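Local coordinates for F5/8 type C domain protein (Bacteroides ovatus, PDB 4ZRX) that is a putative alpha-L-fucosidase that probably hydrolyses fucose-containing glycans and carries an F5/8 type C domain likely to bind carbohydrate, at residues Val496-Phe501 with Val550-Lys555. Numbering follows the deposited sequence.
Sequences VTLSSF and VAFSQK
Ser500 lies over one face of the Phe552 ring: its CA sits 3.9 Å from the ring centroid and 17° off the normal, a CH-pi contact. Leu498 O lies at the edge, in plane, 3.8 Å from Phe552 CD2, and Leu498 CB is 3.9 Å from Phe552 CE2. The rims of the two phenylalanines meet, Phe552 CE1 in the plane of the Phe501 ring and Phe552 CZ 3.8 Å from Phe501 CD1; Val550 CB approaches Phe501 CE1 obliquely at 3.6 Å. With CG of Phe552 anti to its carbonyl carbon (chi1 -60°), the ring reaches the backbone of Ser499 and Ser500. Replacing Phe552 by an alanine is likely to open a gap next to Ser500 CA and leave Leu498 CB and Phe501 CD1 without their aromatic neighbour. Antiparallel pairing fixes the register: Val550 N donates to Phe501 O (2.7 Å, 169°), Phe501 N returns a longer, more bent bond to Val550 O (3.3 Å), and Phe552 N reaches Ser499 O at 3.0 Å. One water donates to Ser499 O, at one strand's corner, and Phe552 O, just before the turn at 553-554. In this F5/8 type C beta-sandwich (jelly roll), strand 495-503 pairs with 555-558 before Ser499 and 548-552 after it; Phe501 stacks on Phe520 of strand 517-523, in the facing five-stranded sheet, helping pack sheet on sheet.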
ATOM      1  N   VAL A 496       7.114  33.822 -24.410  1.00 46.24           N
ATOM      2  CA  VAL A 496       6.333  32.856 -25.176  1.00 45.43           C
ATOM      3  C   VAL A 496       5.160  33.512 -25.877  1.00 44.73           C
ATOM      4  O   VAL A 496       4.800  34.649 -25.574  1.00 43.13           O
ATOM      5  CB  VAL A 496       5.795  31.722 -24.263  1.00 44.08           C
ATOM      6  CG1 VAL A 496       6.976  30.892 -23.765  1.00 44.57           C
ATOM      7  CG2 VAL A 496       4.922  32.281 -23.089  1.00 41.92           C
ATOM      8  N   THR A 497       4.559  32.759 -26.791  1.00 44.69           N
ATOM      9  CA  THR A 497       3.297  33.138 -27.376  1.00 44.39           C
ATOM     10  C   THR A 497       2.223  32.207 -26.851  1.00 42.72           C
ATOM     11  O   THR A 497       2.330  30.983 -26.988  1.00 42.95           O
ATOM     12  CB  THR A 497       3.389  33.099 -28.870  1.00 47.76           C
ATOM     13  OG1 THR A 497       4.479  33.944 -29.262  1.00 48.74           O
ATOM     14  CG2 THR A 497       2.101  33.606 -29.513  1.00 48.59           C
ATOM     15  N   LEU A 498       1.184  32.805 -26.273  1.00 40.79           N
ATOM     16  CA  LEU A 498       0.084  32.072 -25.637  1.00 39.86           C
ATOM     17  C   LEU A 498      -1.181  31.968 -26.511  1.00 39.90           C
ATOM     18  O   LEU A 498      -1.564  32.939 -27.151  1.00 40.74           O
ATOM     19  CB  LEU A 498      -0.290  32.752 -24.331  1.00 38.87           C
ATOM     20  CG  LEU A 498       0.810  32.971 -23.290  1.00 39.25           C
ATOM     21  CD1 LEU A 498       0.166  33.534 -22.048  1.00 38.94           C
ATOM     22  CD2 LEU A 498       1.614  31.716 -22.988  1.00 40.13           C
ATOM     23  N   SER A 499      -1.823  30.795 -26.546  1.00 37.92           N
ATOM     24  CA  SER A 499      -3.180  30.656 -27.115  1.00 37.60           C
ATOM     25  C   SER A 499      -4.302  30.718 -26.052  1.00 36.00           C
ATOM     26  O   SER A 499      -5.477  30.836 -26.372  1.00 34.43           O
ATOM     27  CB  SER A 499      -3.292  29.358 -27.937  1.00 40.64           C
ATOM     28  OG  SER A 499      -2.921  28.224 -27.162  1.00 40.69           O
ATOM     29  N   SER A 500      -3.951  30.584 -24.781  1.00 33.90           N
ATOM     30  CA  SER A 500      -4.963  30.550 -23.715  1.00 33.35           C
ATOM     31  C   SER A 500      -4.268  30.585 -22.372  1.00 32.86           C
ATOM     32  O   SER A 500      -3.040  30.329 -22.296  1.00 32.19           O
ATOM     33  CB  SER A 500      -5.820  29.268 -23.792  1.00 33.53           C
ATOM     34  OG  SER A 500      -5.054  28.098 -23.444  1.00 34.35           O
ATOM     35  N   PHE A 501      -5.040  30.930 -21.333  1.00 31.48           N
ATOM     36  CA  PHE A 501      -4.698  30.602 -19.961  1.00 30.34           C
ATOM     37  C   PHE A 501      -5.870  29.817 -19.392  1.00 29.02           C
ATOM     38  O   PHE A 501      -6.997  29.864 -19.899  1.00 28.40           O
ATOM     39  CB  PHE A 501      -4.346  31.810 -19.078  1.00 30.35           C
ATOM     40  CG  PHE A 501      -5.531  32.507 -18.427  1.00 29.61           C
ATOM     41  CD1 PHE A 501      -6.325  33.386 -19.151  1.00 30.49           C
ATOM     42  CD2 PHE A 501      -5.827  32.314 -17.111  1.00 29.46           C
ATOM     43  CE1 PHE A 501      -7.387  34.041 -18.584  1.00 29.64           C
ATOM     44  CE2 PHE A 501      -6.918  32.984 -16.525  1.00 29.38           C
ATOM     45  CZ  PHE A 501      -7.686  33.857 -17.292  1.00 30.58           C
ATOM     46  N   VAL A 550      -9.420  29.772 -21.019  1.00 31.08           N
ATOM     47  CA  VAL A 550      -9.875  31.006 -21.715  1.00 33.25           C
ATOM     48  C   VAL A 550      -9.078  31.087 -22.977  1.00 33.31           C
ATOM     49  O   VAL A 550      -7.874  31.334 -22.916  1.00 32.59           O
ATOM     50  CB  VAL A 550      -9.614  32.240 -20.835  1.00 33.08           C
ATOM     51  CG1 VAL A 550      -9.947  33.529 -21.574  1.00 35.36           C
ATOM     52  CG2 VAL A 550     -10.454  32.064 -19.545  1.00 33.64           C
ATOM     53  N   ALA A 551      -9.751  30.841 -24.105  1.00 33.48           N
ATOM     54  CA  ALA A 551      -9.127  30.800 -25.399  1.00 34.75           C
ATOM     55  C   ALA A 551      -9.016  32.274 -25.816  1.00 35.37           C
ATOM     56  O   ALA A 551      -9.999  33.017 -25.752  1.00 37.29           O
ATOM     57  CB  ALA A 551      -9.974  30.009 -26.394  1.00 36.04           C
ATOM     58  N   PHE A 552      -7.827  32.684 -26.211  1.00 35.28           N
ATOM     59  CA  PHE A 552      -7.627  34.076 -26.685  1.00 36.03           C
ATOM     60  C   PHE A 552      -8.064  34.208 -28.142  1.00 37.17           C
ATOM     61  O   PHE A 552      -7.865  33.287 -28.941  1.00 36.68           O
ATOM     62  CB  PHE A 552      -6.155  34.475 -26.502  1.00 35.88           C
ATOM     63  CG  PHE A 552      -5.673  34.418 -25.054  1.00 34.55           C
ATOM     64  CD1 PHE A 552      -6.528  34.675 -23.983  1.00 33.57           C
ATOM     65  CD2 PHE A 552      -4.343  34.137 -24.778  1.00 35.12           C
ATOM     66  CE1 PHE A 552      -6.067  34.655 -22.683  1.00 32.77           C
ATOM     67  CE2 PHE A 552      -3.891  34.104 -23.479  1.00 33.96           C
ATOM     68  CZ  PHE A 552      -4.767  34.374 -22.429  1.00 33.09           C
ATOM     69  N   SER A 553      -8.648  35.359 -28.477  1.00 38.26           N
ATOM     70  CA  SER A 553      -8.935  35.727 -29.885  1.00 41.02           C
ATOM     71  C   SER A 553      -7.692  35.855 -30.763  1.00 41.42           C
ATOM     72  O   SER A 553      -7.742  35.575 -31.959  1.00 42.38           O
ATOM     73  CB  SER A 553      -9.672  37.052 -29.931  1.00 42.28           C
ATOM     74  OG  SER A 553     -10.898  36.920 -29.234  1.00 44.21           O
ATOM     75  N   GLN A 554      -6.590  36.286 -30.156  1.00 40.18           N
ATOM     76  CA  GLN A 554      -5.331  36.518 -30.854  1.00 41.29           C
ATOM     77  C   GLN A 554      -4.228  35.821 -30.094  1.00 42.16           C
ATOM     78  O   GLN A 554      -4.325  35.638 -28.872  1.00 40.38           O
ATOM     79  CB  GLN A 554      -5.007  38.036 -30.913  1.00 40.99           C
ATOM     80  CG  GLN A 554      -6.109  38.888 -31.520  1.00 41.09           C
ATOM     81  CD  GLN A 554      -6.318  38.562 -32.984  1.00 41.95           C
ATOM     82  OE1 GLN A 554      -5.383  38.156 -33.684  1.00 43.71           O
ATOM     83  NE2 GLN A 554      -7.524  38.745 -33.457  1.00 41.67           N
ATOM     84  N   LYS A 555      -3.170  35.481 -30.818  1.00 45.14           N
ATOM     85  CA  LYS A 555      -1.941  34.995 -30.209  1.00 46.30           C
ATOM     86  C   LYS A 555      -1.386  36.115 -29.327  1.00 45.04           C
ATOM     87  O   LYS A 555      -1.357  37.265 -29.731  1.00 44.18           O
ATOM     88  CB  LYS A 555      -0.968  34.576 -31.298  1.00 51.32           C
ATOM     89  CG  LYS A 555      -1.546  33.448 -32.213  1.00 54.92           C
ATOM     90  CD  LYS A 555      -0.536  32.931 -33.235  1.00 58.87           C
ATOM     91  CE  LYS A 555       0.019  34.050 -34.078  1.00 61.73           C
ATOM     92  NZ  LYS A 555       0.746  33.491 -35.241  1.00 66.34           N
TER
HETATM   93  O   HOH W   1      -6.543  31.068 -28.726  1.00 44.37           O